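Local coordinates for tungstate ABC transporter, periplasmic tungstate-binding protein (Geobacter sulfurreducens, PDB 3LR1) that probably captures tungstate in the periplasm and delivers it to the membrane components of an ABC importer, at residues T43-A46 with L47-G50; H211-Y214 with D215-M218. All blocks are in the same frame, centred on the assembly; numbering follows the deposited sequence.

Contact 1: T43-A46 with L47-G50; sequences TGQA and LKLG
Gln45 swings its CG away from its own backbone N (chi1 -172°) and then bends at chi2, which carries the amide forward along the helix until OE1 stands 3.5 Å from CB of Lys48. The two side chains cross at about a right angle, the amide oxygen meeting the root of the lysine while the ammonium end leads away. Lys48 CG sits beside its own backbone N and rests 3.4 Å from the carbonyl oxygen of Gly44, where the glycine offers no side chain. One residue further, the branch carbon CG of Leu49 lies 3.3 Å from Gln45 O, with Gln45 OE1 at the longer range of 4.1 Å. On the buried flank, Leu47 lays CD1 beside the carbonyl oxygen of Thr43, and its tip barely meets the methyl CG2 of Thr43. Beneath the side chains run the i to i+4 bonds of an alpha helix. Lys48 N to Gly44 O (2.9 Å) lies in the carbonyl plane, whereas Leu49 N reaches Gln45 O, also at 2.9 Å, from 24° out of it. The outer two, Leu47 N to Thr43 O and Gly50 N to Ala46 O, are weak; Ala46 O also accepts a hydrogen bond from Ser10 OG. Leu47 packs on Leu65 and Phe69 of helix 63-71, and Ala46 and Leu49 on Val41 of strand 35-41. Thr43, at the first turn, has its side chain about 5 Å from a bound tungsten ion, and the backbone N of Gln45 is hydrogen-bonded to a glycerol, probably from the crystallisation liquor. The helix is therefore amphipathic, with alkyl groups turned to the fold and amide and ammonium groups outward, and its N-terminal end would probably favour a nearby oxyanion electrostatically.

Contact 2: H211-Y214 with D215-M218; sequences HVKY and DLAM
Lys213 holds the N-cap position and is the centre of an inverse gamma turn, closed by a weak hydrogen bond from Tyr214 N to Val212 O; from there the chain enters helix 214-224 with Ala217 N hydrogen-bonded to Lys213 O and Met218 N to Tyr214 O, each at 2.8 Å. The side-chain contact is between Tyr214 and Met218, one turn apart. Met218, present as selenomethionine, comes over one face of the tyrosine ring: its CG is 3.6 Å from the ring centroid, 21° off the normal, in a CH-pi contact displaced toward the phenol end, where CZ is the nearest ring carbon at 3.4 Å. The bend at chi2 (-53°) sets SE oblique to the ring, 4.6 Å from the centroid of Tyr214, a Met-aromatic contact. The same CG also lies 3.3 Å from Tyr214 O, so carbonyl and ring of one residue both meet this methylene. The Asp215 side chain crosses that of Tyr214 at about a right angle, with OD1 3.7 Å from Tyr214 CD2 and the carboxylate plane turned 70° from the ring. Ala217 brings its methyl against Lys213 O at 3.4 Å. Tyr214 OH is hydrogen-bonded to Asn77 OD1, which anchors the far end of the ring, and Asp56 OD1 accepts from Lys213 N just before the helix. Tyr214, Ala217 and Met218 also press on Ala203 of strand 197-204, the strand preceding this connection. The arrangement is that of a helix N-terminus with an i to i+4 Met-aromatic pair, seating helix 214-224 against strand 197-204 in the sheet of a periplasmic-binding-protein fold.

Both contacts are local and partly buried, with centres about 17 Å apart and nearest atoms about 6 Å apart. Contact 1 lies within helix 43-51, nearer the centre of the chain, packed on strand 35-41 and helix 63-71 and beginning close to a bound tungsten ion. Contact 2, further out, spans the loop end and first turn of helix 214-224, which leans on strand 197-204; its Lys213 side chain is about 14 Å from a bound tungsten ion. They share no helix, though both strands belong to one mixed sheet. Aliphatic and amide groups lie over helix carbonyls in 43-50; in 211-218 a selenomethionine methylene covers one face of an aromatic ring, with selenium to one side.

Contact 1: T43-A46 with L47-G50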
ATOM      1  N   THR A  43       1.831  -8.370  -2.800  1.00 16.27           N
ATOM      2  CA  THR A  43       2.229  -8.370  -1.388  1.00 16.72           C
ATOM      3  C   THR A  43       2.926  -9.663  -0.984  1.00 15.68           C
ATOM      4  O   THR A  43       3.979  -9.662  -0.305  1.00 16.23           O
ATOM      5  CB  THR A  43       1.020  -8.129  -0.473  1.00 18.22           C
ATOM      6  OG1 THR A  43       0.442  -6.840  -0.749  1.00 22.88           O
ATOM      7  CG2 THR A  43       1.410  -8.134   0.969  1.00 18.42           C
ATOM      8  N   GLY A  44       2.314 -10.778  -1.366  1.00 15.05           N
ATOM      9  CA  GLY A  44       2.850 -12.081  -1.050  1.00 14.14           C
ATOM     10  C   GLY A  44       4.244 -12.258  -1.634  1.00 12.17           C
ATOM     11  O   GLY A  44       5.130 -12.746  -1.003  1.00 11.91           O
ATOM     12  N   GLN A  45       4.416 -11.859  -2.882  1.00 12.07           N
ATOM     13  CA  GLN A  45       5.695 -11.980  -3.586  1.00 11.53           C
ATOM     14  C   GLN A  45       6.785 -11.073  -3.034  1.00 11.30           C
ATOM     15  O   GLN A  45       7.972 -11.463  -2.975  1.00 10.61           O
ATOM     16  CB  GLN A  45       5.506 -11.817  -5.113  1.00 10.89           C
ATOM     17  CG  GLN A  45       6.728 -12.110  -5.923  1.00 11.03           C
ATOM     18  CD  GLN A  45       7.050 -13.611  -5.956  1.00 10.53           C
ATOM     19  OE1 GLN A  45       7.913 -14.072  -5.201  1.00 13.96           O
ATOM     20  NE2 GLN A  45       6.272 -14.400  -6.764  1.00 10.35           N
ATOM     21  N   ALA A  46       6.389  -9.914  -2.525  1.00 10.98           N
ATOM     22  CA  ALA A  46       7.359  -8.994  -1.979  1.00 12.31           C
ATOM     23  C   ALA A  46       7.996  -9.637  -0.738  1.00 11.33           C
ATOM     24  O   ALA A  46       9.195  -9.572  -0.563  1.00 11.97           O
ATOM     25  CB  ALA A  46       6.722  -7.601  -1.671  1.00 13.08           C
ATOM     26  N   LEU A  47       7.199 -10.335   0.078  1.00 11.37           N
ATOM     27  CA  LEU A  47       7.726 -11.033   1.243  1.00 11.37           C
ATOM     28  C   LEU A  47       8.446 -12.286   0.797  1.00 11.57           C
ATOM     29  O   LEU A  47       9.500 -12.554   1.358  1.00 12.81           O
ATOM     30  CB  LEU A  47       6.595 -11.304   2.205  1.00 11.43           C
ATOM     31  CG  LEU A  47       5.980 -10.070   2.842  1.00 16.11           C
ATOM     32  CD1 LEU A  47       4.516 -10.380   3.157  1.00 22.16           C
ATOM     33  CD2 LEU A  47       6.751  -9.702   4.086  1.00 18.72           C
ATOM     34  N   LYS A  48       7.949 -13.005  -0.237  1.00 10.99           N
ATOM     35  CA  LYS A  48       8.637 -14.230  -0.714  1.00 11.85           C
ATOM     36  C   LYS A  48      10.070 -13.916  -1.201  1.00 11.33           C
ATOM     37  O   LYS A  48      11.007 -14.693  -0.970  1.00 11.58           O
ATOM     38  CB  LYS A  48       7.884 -14.967  -1.837  1.00 12.60           C
ATOM     39  CG  LYS A  48       6.708 -15.711  -1.387  1.00 16.91           C
ATOM     40  CD  LYS A  48       6.120 -16.500  -2.510  1.00 24.04           C
ATOM     41  CE  LYS A  48       4.845 -17.237  -2.002  1.00 26.32           C
ATOM     42  NZ  LYS A  48       5.194 -18.406  -1.151  1.00 28.63           N
ATOM     43  N   LEU A  49      10.238 -12.762  -1.830  1.00 11.23           N
ATOM     44  CA  LEU A  49      11.538 -12.327  -2.302  1.00 10.85           C
ATOM     45  C   LEU A  49      12.500 -12.098  -1.139  1.00 11.09           C
ATOM     46  O   LEU A  49      13.646 -12.526  -1.189  1.00 11.91           O
ATOM     47  CB  LEU A  49      11.428 -11.095  -3.182  1.00 10.91           C
ATOM     48  CG  LEU A  49      10.867 -11.306  -4.601  1.00 10.59           C
ATOM     49  CD1 LEU A  49      10.631  -9.922  -5.201  1.00 11.93           C
ATOM     50  CD2 LEU A  49      11.841 -12.198  -5.412  1.00 12.25           C
ATOM     51  N   GLY A  50      12.006 -11.534  -0.053  1.00 11.34           N
ATOM     52  CA  GLY A  50      12.805 -11.331   1.130  1.00 11.42           C
ATOM     53  C   GLY A  50      13.096 -12.675   1.834  1.00 11.09           C
ATOM     54  O   GLY A  50      14.201 -12.875   2.278  1.00 11.69           O
TER

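Contact 2: H211-Y214 with D215-M218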
ATOM      1  N   HIS A 211      24.835 -12.659   2.373  1.00 23.07           N
ATOM      2  CA  HIS A 211      25.191 -11.779   1.255  1.00 22.68           C
ATOM      3  C   HIS A 211      24.248 -10.589   1.077  1.00 21.52           C
ATOM      4  O   HIS A 211      24.466  -9.742   0.235  1.00 21.49           O
ATOM      5  CB  HIS A 211      25.279 -12.583  -0.024  1.00 23.14           C
ATOM      6  CG  HIS A 211      26.194 -13.757   0.104  1.00 25.76           C
ATOM      7  ND1 HIS A 211      25.829 -15.034  -0.265  1.00 26.63           N
ATOM      8  CD2 HIS A 211      27.418 -13.857   0.677  1.00 27.07           C
ATOM      9  CE1 HIS A 211      26.822 -15.864   0.017  1.00 28.76           C
ATOM     10  NE2 HIS A 211      27.785 -15.180   0.614  1.00 29.77           N
ATOM     11  N   VAL A 212      23.200 -10.503   1.881  1.00 19.75           N
ATOM     12  CA  VAL A 212      22.341  -9.356   1.799  1.00 20.34           C
ATOM     13  C   VAL A 212      23.134  -8.053   2.201  1.00 20.14           C
ATOM     14  O   VAL A 212      24.132  -8.118   2.995  1.00 21.25           O
ATOM     15  CB  VAL A 212      21.203  -9.669   2.719  1.00 21.33           C
ATOM     16  CG1 VAL A 212      21.004  -8.683   3.723  1.00 22.89           C
ATOM     17  CG2 VAL A 212      20.005 -10.335   1.922  1.00 18.27           C
ATOM     18  N   LYS A 213      22.726  -6.925   1.649  1.00 19.29           N
ATOM     19  CA  LYS A 213      23.382  -5.602   1.859  1.00 20.87           C
ATOM     20  C   LYS A 213      22.779  -4.969   3.146  1.00 19.48           C
ATOM     21  O   LYS A 213      21.991  -4.025   3.091  1.00 17.06           O
ATOM     22  CB  LYS A 213      23.110  -4.675   0.650  1.00 21.60           C
ATOM     23  CG  LYS A 213      23.668  -5.137  -0.755  1.00 26.18           C
ATOM     24  CD  LYS A 213      24.946  -4.397  -1.105  1.00 30.22           C
ATOM     25  CE  LYS A 213      25.638  -4.936  -2.378  1.00 32.62           C
ATOM     26  NZ  LYS A 213      24.723  -5.652  -3.252  1.00 32.58           N
ATOM     27  N   TYR A 214      23.082  -5.539   4.300  1.00 19.91           N
ATOM     28  CA  TYR A 214      22.361  -5.178   5.543  1.00 19.04           C
ATOM     29  C   TYR A 214      22.719  -3.784   6.046  1.00 19.69           C
ATOM     30  O   TYR A 214      21.877  -3.024   6.519  1.00 18.10           O
ATOM     31  CB  TYR A 214      22.609  -6.215   6.632  1.00 19.22           C
ATOM     32  CG  TYR A 214      22.102  -5.832   7.983  1.00 17.28           C
ATOM     33  CD1 TYR A 214      20.771  -6.053   8.351  1.00 16.47           C
ATOM     34  CD2 TYR A 214      22.951  -5.231   8.915  1.00 20.53           C
ATOM     35  CE1 TYR A 214      20.318  -5.706   9.641  1.00 18.87           C
ATOM     36  CE2 TYR A 214      22.501  -4.898  10.199  1.00 21.55           C
ATOM     37  CZ  TYR A 214      21.188  -5.149  10.545  1.00 20.46           C
ATOM     38  OH  TYR A 214      20.720  -4.779  11.785  1.00 24.41           O
ATOM     39  N   ASP A 215      23.994  -3.482   5.982  1.00 19.87           N
ATOM     40  CA  ASP A 215      24.476  -2.218   6.499  1.00 21.10           C
ATOM     41  C   ASP A 215      23.845  -1.093   5.651  1.00 19.87           C
ATOM     42  O   ASP A 215      23.346  -0.082   6.190  1.00 20.13           O
ATOM     43  CB  ASP A 215      26.032  -2.216   6.558  1.00 21.43           C
ATOM     44  CG  ASP A 215      26.624  -3.298   7.564  1.00 23.75           C
ATOM     45  OD1 ASP A 215      26.138  -3.441   8.710  1.00 24.63           O
ATOM     46  OD2 ASP A 215      27.608  -4.003   7.235  1.00 30.79           O
ATOM     47  N   LEU A 216      23.772  -1.303   4.329  1.00 18.58           N
ATOM     48  CA  LEU A 216      23.151  -0.336   3.453  1.00 17.20           C
ATOM     49  C   LEU A 216      21.614  -0.297   3.670  1.00 16.67           C
ATOM     50  O   LEU A 216      20.980   0.783   3.692  1.00 15.36           O
ATOM     51  CB  LEU A 216      23.464  -0.693   2.022  1.00 18.68           C
ATOM     52  CG  LEU A 216      23.499   0.319   0.891  1.00 20.88           C
ATOM     53  CD1 LEU A 216      24.180   1.694   1.327  1.00 22.00           C
ATOM     54  CD2 LEU A 216      24.284  -0.251  -0.322  1.00 21.69           C
ATOM     55  N   ALA A 217      21.020  -1.485   3.886  1.00 14.83           N
ATOM     56  CA  ALA A 217      19.576  -1.543   4.261  1.00 14.23           C
ATOM     57  C   ALA A 217      19.295  -0.712   5.509  1.00 14.18           C
ATOM     58  O   ALA A 217      18.317   0.040   5.567  1.00 14.99           O
ATOM     59  CB  ALA A 217      19.079  -2.980   4.419  1.00 12.55           C
HETATM   60  N   MSE A 218      20.158  -0.857   6.509  1.00 14.97           N
HETATM   61  CA  MSE A 218      19.961  -0.150   7.759  1.00 15.31           C
HETATM   62  C   MSE A 218      20.100   1.386   7.555  1.00 16.60           C
HETATM   63  O   MSE A 218      19.343   2.184   8.156  1.00 15.16           O
HETATM   64  CB  MSE A 218      20.876  -0.726   8.806  1.00 16.22           C
HETATM   65  CG  MSE A 218      20.430  -2.108   9.338  1.00 16.03           C
HETATM   66 SE   MSE A 218      18.576  -2.183  10.000  1.00 23.57          SE
HETATM   67  CE  MSE A 218      17.560  -1.561   8.450  1.00 33.22           C
TER